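Local coordinates for protein KmHsv2 (Kluyveromyces marxianus, PDB 3VU4) that probably binds phosphoinositides at membranes, as a seven-bladed beta-propeller of the PROPPIN family related to the autophagy protein Atg18, at residues Ser37-Glu43 against Ser55-Leu61; Leu108-Ile113 against Val123-Gly127; Asp251-Leu255 against Val266-Asp272. All coordinates share one frame; numbering follows the deposited sequence.

Interaction 1. Residues Ser37-Glu43 against Ser55-Leu61; sequences STLKSFE and SQEMRHL
F42 and Q56 face each other in an antiparallel beta hairpin, where strand 41-47 pairs with 50-57, the last strand of the first four-stranded blade of the propeller. The Q56 methylene CB sits over one face of the F42 ring, 3.7 Å from its centroid and 20° off the normal, a CH-pi contact. The Q56 chain then bends at CB-CG (chi2 59°), turning the amide aside, and Q56 NE2 gives a nearly straight bond of 2.7 Å to backbone E57 O, in the carbonyl plane. L61, where the chain leaves for the next blade, packs on F75 there; its CD1 lies 3.4 Å from F42 CB and, farther off, near the ring plane at its edge. Beyond the strand pairing, M58 N donates to K40 O at 3.0 Å. T38 shapes the turn before it, OG1 accepting from K40 N and S41 N as in an ST turn and ST motif. On the face away from F42, S41 OG donates to E43 OE1 at 2.6 Å from above the carboxylate plane, and S55 OG and H52 approach the same carboxylate weakly. Small hydroxyls thus probably steady E43's buried charge, while apolar contact holds the opposite face.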
loop_
_atom_site.group_PDB
_atom_site.type_symbol
_atom_site.label_atom_id
_atom_site.label_comp_id
_atom_site.label_asym_id
_atom_site.label_seq_id
_atom_site.Cartn_x
_atom_site.Cartn_y
_atom_site.Cartn_z
ATOM N N SER A 37 15.508 3.582 3.809
ATOM C CA SER A 37 16.740 3.214 4.487
ATOM C C SER A 37 17.816 2.696 3.533
ATOM O O SER A 37 17.516 2.104 2.486
ATOM C CB SER A 37 16.457 2.149 5.551
ATOM O OG SER A 37 16.176 0.894 4.958
ATOM N N THR A 38 19.072 2.925 3.914
ATOM C CA THR A 38 20.224 2.483 3.139
ATOM C C THR A 38 21.144 1.753 4.099
ATOM O O THR A 38 20.776 1.486 5.245
ATOM C CB THR A 38 21.005 3.663 2.554
ATOM O OG1 THR A 38 21.580 4.425 3.623
ATOM C CG2 THR A 38 20.093 4.560 1.736
ATOM N N LEU A 39 22.346 1.433 3.635
ATOM C CA LEU A 39 23.316 0.739 4.471
ATOM C C LEU A 39 23.882 1.699 5.515
ATOM O O LEU A 39 24.368 1.282 6.568
ATOM C CB LEU A 39 24.458 0.203 3.608
ATOM C CG LEU A 39 24.059 -0.792 2.516
ATOM C CD1 LEU A 39 25.317 -1.294 1.787
ATOM C CD2 LEU A 39 23.297 -1.960 3.139
ATOM N N LYS A 40 23.774 2.990 5.217
ATOM C CA LYS A 40 24.316 4.029 6.073
ATOM C C LYS A 40 23.330 4.933 6.809
ATOM O O LYS A 40 23.726 5.617 7.753
ATOM C CB LYS A 40 25.270 4.893 5.243
ATOM C CG LYS A 40 26.441 4.116 4.631
ATOM C CD LYS A 40 27.060 4.847 3.440
ATOM C CE LYS A 40 27.505 6.255 3.807
ATOM N NZ LYS A 40 28.081 6.961 2.632
ATOM N N SER A 41 22.062 4.955 6.401
ATOM C CA SER A 41 21.096 5.828 7.077
ATOM C C SER A 41 19.661 5.595 6.648
ATOM O O SER A 41 19.371 4.682 5.878
ATOM C CB SER A 41 21.416 7.286 6.770
ATOM O OG SER A 41 21.048 7.589 5.432
ATOM N N PHE A 42 18.767 6.431 7.174
ATOM C CA PHE A 42 17.366 6.391 6.798
ATOM C C PHE A 42 17.028 7.826 6.417
ATOM O O PHE A 42 17.525 8.767 7.026
ATOM C CB PHE A 42 16.473 5.824 7.925
ATOM C CG PHE A 42 16.136 6.785 9.044
ATOM C CD1 PHE A 42 15.259 7.852 8.841
ATOM C CD2 PHE A 42 16.618 6.558 10.333
ATOM C CE1 PHE A 42 14.861 8.671 9.912
ATOM C CE2 PHE A 42 16.224 7.372 11.405
ATOM C CZ PHE A 42 15.347 8.426 11.193
ATOM N N GLU A 43 16.225 7.987 5.373
ATOM C CA GLU A 43 15.859 9.303 4.875
ATOM C C GLU A 43 14.347 9.406 4.811
ATOM O O GLU A 43 13.658 8.395 4.678
ATOM C CB GLU A 43 16.427 9.491 3.470
ATOM C CG GLU A 43 17.844 8.959 3.296
ATOM C CD GLU A 43 18.894 9.910 3.840
ATOM O OE1 GLU A 43 20.074 9.503 3.956
ATOM O OE2 GLU A 43 18.533 11.071 4.139
ATOM N N SER A 55 17.480 13.447 7.192
ATOM C CA SER A 55 18.506 12.429 7.044
ATOM C C SER A 55 18.941 12.026 8.450
ATOM O O SER A 55 18.864 12.826 9.383
ATOM C CB SER A 55 19.692 12.986 6.266
ATOM O OG SER A 55 20.670 11.985 6.066
ATOM N N GLN A 56 19.393 10.790 8.610
ATOM C CA GLN A 56 19.810 10.309 9.920
ATOM C C GLN A 56 20.708 9.098 9.771
ATOM O O GLN A 56 20.280 8.060 9.270
ATOM C CB GLN A 56 18.580 9.940 10.753
ATOM C CG GLN A 56 18.888 9.184 12.034
ATOM C CD GLN A 56 19.801 9.951 12.970
ATOM O OE1 GLN A 56 19.437 11.012 13.487
ATOM N NE2 GLN A 56 20.999 9.418 13.193
ATOM N N GLU A 57 21.951 9.218 10.212
ATOM C CA GLU A 57 22.863 8.098 10.094
ATOM C C GLU A 57 22.515 6.964 11.028
ATOM O O GLU A 57 22.086 7.176 12.160
ATOM C CB GLU A 57 24.295 8.541 10.332
ATOM C CG GLU A 57 24.845 9.361 9.196
ATOM C CD GLU A 57 26.298 9.701 9.400
ATOM O OE1 GLU A 57 26.874 10.391 8.529
ATOM O OE2 GLU A 57 26.862 9.278 10.436
ATOM N N MET A 58 22.708 5.755 10.523
ATOM C CA MET A 58 22.420 4.541 11.258
ATOM C C MET A 58 22.731 3.404 10.304
ATOM O O MET A 58 22.433 3.493 9.111
ATOM C CB MET A 58 20.950 4.514 11.651
ATOM C CG MET A 58 20.611 3.495 12.698
ATOM S SD MET A 58 18.976 3.843 13.323
ATOM C CE MET A 58 19.304 5.330 14.293
ATOM N N ARG A 59 23.329 2.339 10.821
ATOM C CA ARG A 59 23.689 1.208 9.981
ATOM C C ARG A 59 22.859 -0.018 10.312
ATOM O O ARG A 59 22.206 -0.065 11.354
ATOM C CB ARG A 59 25.179 0.890 10.146
ATOM C CG ARG A 59 26.115 2.037 9.755
ATOM C CD ARG A 59 27.580 1.598 9.776
ATOM N NE ARG A 59 27.838 0.448 8.903
ATOM C CZ ARG A 59 27.767 0.466 7.570
ATOM N NH1 ARG A 59 27.446 1.582 6.924
ATOM N NH2 ARG A 59 28.017 -0.640 6.875
ATOM N N HIS A 60 22.879 -0.999 9.411
ATOM C CA HIS A 60 22.143 -2.245 9.597
ATOM C C HIS A 60 20.634 -2.121 9.397
ATOM O O HIS A 60 19.897 -3.090 9.595
ATOM C CB HIS A 60 22.434 -2.807 10.993
ATOM C CG HIS A 60 23.888 -3.050 11.241
ATOM N ND1 HIS A 60 24.544 -4.170 10.776
ATOM C CD2 HIS A 60 24.836 -2.269 11.812
ATOM C CE1 HIS A 60 25.833 -4.065 11.045
ATOM N NE2 HIS A 60 26.035 -2.921 11.672
ATOM N N LEU A 61 20.171 -0.935 9.010
ATOM C CA LEU A 61 18.744 -0.735 8.796
ATOM C C LEU A 61 18.214 -1.760 7.814
ATOM O O LEU A 61 18.613 -1.801 6.655
ATOM C CB LEU A 61 18.465 0.674 8.295
ATOM C CG LEU A 61 18.627 1.715 9.399
ATOM C CD1 LEU A 61 18.240 3.083 8.868
ATOM C CD2 LEU A 61 17.753 1.339 10.581
#

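Interaction 2. Residues Leu108-Ile113 against Val123-Gly127; sequences LSREFI and VFKFG. With SO4 (sulfate ion), chain I.
I113 and F126 meet at about a right angle at the open end of the hairpin of strands 112-117 and 120-125, the middle strands of a propeller blade, F126 just past the second strand. The flank of I113 does the touching: CG1 lies 3.4 Å from F126 CD2, oblique to the ring. F126 has CG anti to its own nitrogen (chi1 -161°), which swings the ring across toward the 108-113 segment, where L108 CD2 reaches its edge at 3.9 Å from CE2. A broad aromatic suits this place, for it also packs on I85 of the preceding blade and meets the W130 ring. Its backbone is held too, F126 N donating almost straight to E111 O at 2.9 Å. G127 follows with backbone angles at which a side chain would press on the F126 carbonyl oxygen.

On the face away from I113, F112 sets CB 3.6 Å from V123 CG1, ring and branched valine crossing obliquely; E111 CB lies over one face of that ring. I113 and F124 exchange two backbone bonds. The turn leading into them is fastened by S109, a small hydroxyl residue whose OG accepts from F112 N at 2.8 Å, as in an ST motif. At this turn a sulfate, probably from the crystallisation liquor and also bonded by H68, takes a hydrogen bond from the backbone: R110 N to O3, 2.8 Å.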
loop_
_atom_site.group_PDB
_atom_site.type_symbol
_atom_site.label_atom_id
_atom_site.label_comp_id
_atom_site.label_asym_id
_atom_site.label_seq_id
_atom_site.Cartn_x
_atom_site.Cartn_y
_atom_site.Cartn_z
ATOM N N LEU A 108 2.049 1.026 12.139
ATOM C CA LEU A 108 1.990 1.976 13.245
ATOM C C LEU A 108 0.774 2.903 13.197
ATOM O O LEU A 108 0.343 3.334 12.127
ATOM C CB LEU A 108 3.252 2.845 13.248
ATOM C CG LEU A 108 4.617 2.161 13.302
ATOM C CD1 LEU A 108 5.697 3.159 12.913
ATOM C CD2 LEU A 108 4.863 1.611 14.691
ATOM N N SER A 109 0.227 3.203 14.373
ATOM C CA SER A 109 -0.901 4.121 14.512
ATOM C C SER A 109 -0.663 4.813 15.850
ATOM O O SER A 109 0.125 4.321 16.657
ATOM C CB SER A 109 -2.238 3.374 14.513
ATOM O OG SER A 109 -2.468 2.695 15.730
ATOM N N ARG A 110 -1.313 5.947 16.093
ATOM C CA ARG A 110 -1.102 6.656 17.354
ATOM C C ARG A 110 -1.475 5.776 18.546
ATOM O O ARG A 110 -1.127 6.078 19.684
ATOM C CB ARG A 110 -1.925 7.954 17.394
ATOM C CG ARG A 110 -1.559 8.990 16.322
ATOM C CD ARG A 110 -2.535 10.176 16.331
ATOM N NE ARG A 110 -2.332 11.097 15.209
ATOM C CZ ARG A 110 -1.302 11.932 15.092
ATOM N NH1 ARG A 110 -0.364 11.972 16.032
ATOM N NH2 ARG A 110 -1.208 12.727 14.032
ATOM N N GLU A 111 -2.159 4.669 18.274
ATOM C CA GLU A 111 -2.600 3.761 19.326
ATOM C C GLU A 111 -1.858 2.432 19.392
ATOM O O GLU A 111 -1.475 1.978 20.471
ATOM C CB GLU A 111 -4.075 3.439 19.136
ATOM C CG GLU A 111 -4.915 4.583 18.632
ATOM C CD GLU A 111 -5.914 5.035 19.665
ATOM O OE1 GLU A 111 -5.494 5.724 20.621
ATOM O OE2 GLU A 111 -7.111 4.686 19.524
ATOM N N PHE A 112 -1.672 1.809 18.231
ATOM C CA PHE A 112 -1.042 0.496 18.164
ATOM C C PHE A 112 0.233 0.371 17.343
ATOM O O PHE A 112 0.598 1.257 16.569
ATOM C CB PHE A 112 -2.045 -0.500 17.597
ATOM C CG PHE A 112 -3.440 -0.278 18.064
ATOM C CD1 PHE A 112 -3.873 -0.802 19.272
ATOM C CD2 PHE A 112 -4.328 0.466 17.295
ATOM C CE1 PHE A 112 -5.175 -0.594 19.712
ATOM C CE2 PHE A 112 -5.633 0.681 17.723
ATOM C CZ PHE A 112 -6.057 0.149 18.936
ATOM N N ILE A 113 0.895 -0.768 17.540
ATOM C CA ILE A 113 2.097 -1.139 16.816
ATOM C C ILE A 113 1.827 -2.582 16.406
ATOM O O ILE A 113 1.931 -3.489 17.228
ATOM C CB ILE A 113 3.359 -1.118 17.696
ATOM C CG1 ILE A 113 3.610 0.290 18.232
ATOM C CG2 ILE A 113 4.560 -1.566 16.875
ATOM C CD1 ILE A 113 4.882 0.413 19.061
ATOM N N VAL A 123 -0.070 -7.221 18.557
ATOM C CA VAL A 123 -0.371 -5.807 18.623
ATOM C C VAL A 123 0.079 -5.284 19.977
ATOM O O VAL A 123 -0.419 -5.716 21.012
ATOM C CB VAL A 123 -1.887 -5.541 18.445
ATOM C CG1 VAL A 123 -2.124 -4.064 18.198
ATOM C CG2 VAL A 123 -2.434 -6.363 17.287
ATOM N N PHE A 124 1.046 -4.378 19.968
ATOM C CA PHE A 124 1.533 -3.779 21.199
ATOM C C PHE A 124 0.924 -2.382 21.285
ATOM O O PHE A 124 0.326 -1.901 20.322
ATOM C CB PHE A 124 3.062 -3.686 21.190
ATOM C CG PHE A 124 3.752 -5.016 21.121
ATOM C CD1 PHE A 124 3.745 -5.760 19.946
ATOM C CD2 PHE A 124 4.392 -5.539 22.238
ATOM C CE1 PHE A 124 4.368 -7.008 19.886
ATOM C CE2 PHE A 124 5.018 -6.789 22.187
ATOM C CZ PHE A 124 5.004 -7.522 21.011
ATOM N N LYS A 125 1.063 -1.736 22.439
ATOM C CA LYS A 125 0.524 -0.395 22.607
ATOM C C LYS A 125 1.576 0.618 22.221
ATOM O O LYS A 125 2.749 0.447 22.539
ATOM C CB LYS A 125 0.120 -0.143 24.058
ATOM C CG LYS A 125 -0.286 1.307 24.305
ATOM C CD LYS A 125 -0.551 1.618 25.769
ATOM C CE LYS A 125 -0.952 3.082 25.917
ATOM N NZ LYS A 125 -1.253 3.473 27.318
ATOM N N PHE A 126 1.169 1.672 21.526
ATOM C CA PHE A 126 2.135 2.690 21.162
ATOM C C PHE A 126 2.167 3.679 22.320
ATOM O O PHE A 126 1.485 4.704 22.315
ATOM C CB PHE A 126 1.749 3.392 19.858
ATOM C CG PHE A 126 2.901 4.112 19.203
ATOM C CD1 PHE A 126 3.538 5.170 19.847
ATOM C CD2 PHE A 126 3.366 3.715 17.953
ATOM C CE1 PHE A 126 4.615 5.820 19.258
ATOM C CE2 PHE A 126 4.442 4.359 17.357
ATOM C CZ PHE A 126 5.068 5.412 18.010
ATOM N N GLY A 127 2.965 3.332 23.324
ATOM C CA GLY A 127 3.104 4.142 24.517
ATOM C C GLY A 127 3.361 3.212 25.692
ATOM O O GLY A 127 3.230 1.990 25.560
HETATM S S SO4 I . -4.350 6.861 14.332
HETATM O O1 SO4 I . -4.380 7.745 15.512
HETATM O O2 SO4 I . -5.033 7.523 13.206
HETATM O O3 SO4 I . -2.956 6.588 13.952
HETATM O O4 SO4 I . -5.032 5.594 14.654
#

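Interaction 3. Residues Asp251-Leu255 against Val266-Asp272; sequences DGSKL and VFEIFND
S253 grips the loop after strand 263-268 with both its hydroxyl and its carbonyl. OG, swung anti to the backbone nitrogen (chi1 164°), donates to F270 O at 2.8 Å, meeting the carbonyl almost head-on at 172°. S253 O takes I269 N at 2.8 Å and, weakly, F270 N, so that two consecutive amides converge on one oxygen much as in a classic beta bulge. The F270 ring is drawn back over the 251-255 segment: S253 CA lies above its face, 3.9 Å from the centroid, in a CH-pi contact. K254 NZ also donates to S253 OG, at 3.1 Å. With an alanine in place of S253, F270 O would probably lose its hydroxyl partner and the lysine amine one of its acceptors, though the S253 O bonds would remain.

The lysine suits its place because its long chain lies against V266 before turning, at its last torsion, toward D272. The salt bridge from K254 NZ to D272 OD2 is long, 3.7 Å, and a water bonded to that oxygen lies near NZ as a weak link; that carboxylate's position is less certain, lying too close to D251 in the model. These residues stand at the mouth of the hairpin of strands 254-259 and 263-268, the middle pair of a propeller blade. Inside it L255 and F267 exchange two backbone bonds. Their side chains share the face turned to I220 of the preceding blade, with I269 CD1 3.7 Å from L255 CB; K254 and V266 meet strand 342-352 of the next.

Behind S253, D251 makes an Asx turn, OD1 accepting from S253 N, while S249 OG holds that same OD1 and also accepts from K254 N. The glycine between them, G252, takes a positive phi of 80° that few other residues adopt easily.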
loop_
_atom_site.group_PDB
_atom_site.type_symbol
_atom_site.label_atom_id
_atom_site.label_comp_id
_atom_site.label_asym_id
_atom_site.label_seq_id
_atom_site.Cartn_x
_atom_site.Cartn_y
_atom_site.Cartn_z
ATOM N N ASP A 251 -10.006 9.290 -3.062
ATOM C CA ASP A 251 -11.451 9.265 -2.806
ATOM C C ASP A 251 -12.029 7.842 -2.889
ATOM O O ASP A 251 -13.240 7.645 -2.739
ATOM C CB ASP A 251 -12.188 10.173 -3.795
ATOM C CG ASP A 251 -11.982 9.752 -5.239
ATOM O OD1 ASP A 251 -11.426 8.655 -5.488
ATOM O OD2 ASP A 251 -12.380 10.521 -6.132
ATOM N N GLY A 252 -11.163 6.860 -3.134
ATOM C CA GLY A 252 -11.600 5.475 -3.222
ATOM C C GLY A 252 -12.232 5.094 -4.550
ATOM O O GLY A 252 -12.805 4.010 -4.690
ATOM N N SER A 253 -12.118 5.986 -5.526
ATOM C CA SER A 253 -12.685 5.784 -6.859
ATOM C C SER A 253 -11.917 4.848 -7.802
ATOM O O SER A 253 -12.516 4.074 -8.539
ATOM C CB SER A 253 -12.844 7.139 -7.554
ATOM O OG SER A 253 -13.045 6.960 -8.950
ATOM N N LYS A 254 -10.595 4.945 -7.812
ATOM C CA LYS A 254 -9.803 4.105 -8.695
ATOM C C LYS A 254 -8.778 3.263 -7.973
ATOM O O LYS A 254 -8.300 3.604 -6.893
ATOM C CB LYS A 254 -9.118 4.960 -9.756
ATOM C CG LYS A 254 -10.099 5.561 -10.726
ATOM C CD LYS A 254 -9.464 6.623 -11.578
ATOM C CE LYS A 254 -10.540 7.440 -12.289
ATOM N NZ LYS A 254 -11.448 8.118 -11.309
ATOM N N LEU A 255 -8.454 2.143 -8.592
ATOM C CA LEU A 255 -7.486 1.218 -8.043
ATOM C C LEU A 255 -6.355 1.072 -9.068
ATOM O O LEU A 255 -6.612 0.772 -10.237
ATOM C CB LEU A 255 -8.174 -0.121 -7.807
ATOM C CG LEU A 255 -7.484 -1.208 -7.009
ATOM C CD1 LEU A 255 -7.102 -0.677 -5.646
ATOM C CD2 LEU A 255 -8.431 -2.379 -6.887
ATOM N N VAL A 266 -5.315 0.755 -14.251
ATOM C CA VAL A 266 -6.232 1.447 -13.365
ATOM C C VAL A 266 -7.613 0.842 -13.519
ATOM O O VAL A 266 -8.102 0.685 -14.636
ATOM C CB VAL A 266 -6.311 2.946 -13.689
ATOM C CG1 VAL A 266 -7.415 3.594 -12.863
ATOM C CG2 VAL A 266 -4.965 3.608 -13.406
ATOM N N PHE A 267 -8.220 0.474 -12.395
ATOM C CA PHE A 267 -9.565 -0.099 -12.387
ATOM C C PHE A 267 -10.485 0.911 -11.710
ATOM O O PHE A 267 -10.070 1.642 -10.799
ATOM C CB PHE A 267 -9.574 -1.430 -11.634
ATOM C CG PHE A 267 -8.753 -2.490 -12.291
ATOM C CD1 PHE A 267 -9.282 -3.258 -13.313
ATOM C CD2 PHE A 267 -7.429 -2.702 -11.909
ATOM C CE1 PHE A 267 -8.503 -4.232 -13.956
ATOM C CE2 PHE A 267 -6.650 -3.661 -12.538
ATOM C CZ PHE A 267 -7.185 -4.429 -13.563
ATOM N N GLU A 268 -11.735 0.955 -12.146
ATOM C CA GLU A 268 -12.676 1.915 -11.589
ATOM C C GLU A 268 -13.724 1.311 -10.661
ATOM O O GLU A 268 -14.521 0.474 -11.087
ATOM C CB GLU A 268 -13.355 2.661 -12.745
ATOM C CG GLU A 268 -14.515 3.571 -12.346
ATOM C CD GLU A 268 -15.125 4.274 -13.549
ATOM O OE1 GLU A 268 -14.564 5.300 -13.993
ATOM O OE2 GLU A 268 -16.155 3.787 -14.066
ATOM N N ILE A 269 -13.718 1.735 -9.396
ATOM C CA ILE A 269 -14.700 1.259 -8.416
ATOM C C ILE A 269 -16.018 2.048 -8.576
ATOM O O ILE A 269 -17.116 1.481 -8.533
ATOM C CB ILE A 269 -14.162 1.386 -6.968
ATOM C CG1 ILE A 269 -13.208 0.221 -6.663
ATOM C CG2 ILE A 269 -15.312 1.384 -5.968
ATOM C CD1 ILE A 269 -11.875 0.289 -7.386
ATOM N N PHE A 270 -15.907 3.358 -8.750
ATOM C CA PHE A 270 -17.086 4.185 -8.985
ATOM C C PHE A 270 -16.646 5.407 -9.775
ATOM O O PHE A 270 -15.505 5.859 -9.631
ATOM C CB PHE A 270 -17.783 4.567 -7.665
ATOM C CG PHE A 270 -17.052 5.588 -6.830
ATOM C CD1 PHE A 270 -17.104 6.943 -7.154
ATOM C CD2 PHE A 270 -16.369 5.200 -5.671
ATOM C CE1 PHE A 270 -16.494 7.905 -6.340
ATOM C CE2 PHE A 270 -15.756 6.150 -4.850
ATOM C CZ PHE A 270 -15.821 7.508 -5.188
ATOM N N ASN A 271 -17.525 5.922 -10.635
ATOM C CA ASN A 271 -17.166 7.072 -11.443
ATOM C C ASN A 271 -16.993 8.332 -10.601
ATOM O O ASN A 271 -17.871 8.738 -9.851
ATOM C CB ASN A 271 -18.169 7.306 -12.558
ATOM C CG ASN A 271 -17.662 8.306 -13.567
ATOM O OD1 ASN A 271 -17.449 9.469 -13.233
ATOM N ND2 ASN A 271 -17.441 7.858 -14.803
ATOM N N ASP A 272 -15.818 8.923 -10.768
ATOM C CA ASP A 272 -15.330 10.093 -10.053
ATOM C C ASP A 272 -15.724 11.470 -10.586
ATOM O O ASP A 272 -15.908 12.411 -9.828
ATOM C CB ASP A 272 -13.801 10.006 -10.048
ATOM C CG ASP A 272 -13.226 10.289 -8.717
ATOM O OD1 ASP A 272 -13.998 10.236 -7.744
ATOM O OD2 ASP A 272 -12.013 10.550 -8.629
HETATM O O HOH W 1 -9.851 8.450 -8.424
#

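All three contacts lie at the ends of antiparallel hairpins in separate blades of one propeller, and none touches another. Interaction 1 joins the third and fourth strands of its blade, whereas interactions 2 and 3 join the second and third. Centres of interactions 1 and 2 are about 23 Å apart, with nearest atoms about 11 Å; the centre of interaction 3 lies about 36 Å from that of interaction 1, across the chain's centre, and about 31 Å from that of interaction 2. Along the chain each closes before the next opens, as expected of blades built in sequence. Interaction 2 carries the sulfate, which may mark an anion-accepting spot without identifying a phosphoinositide site.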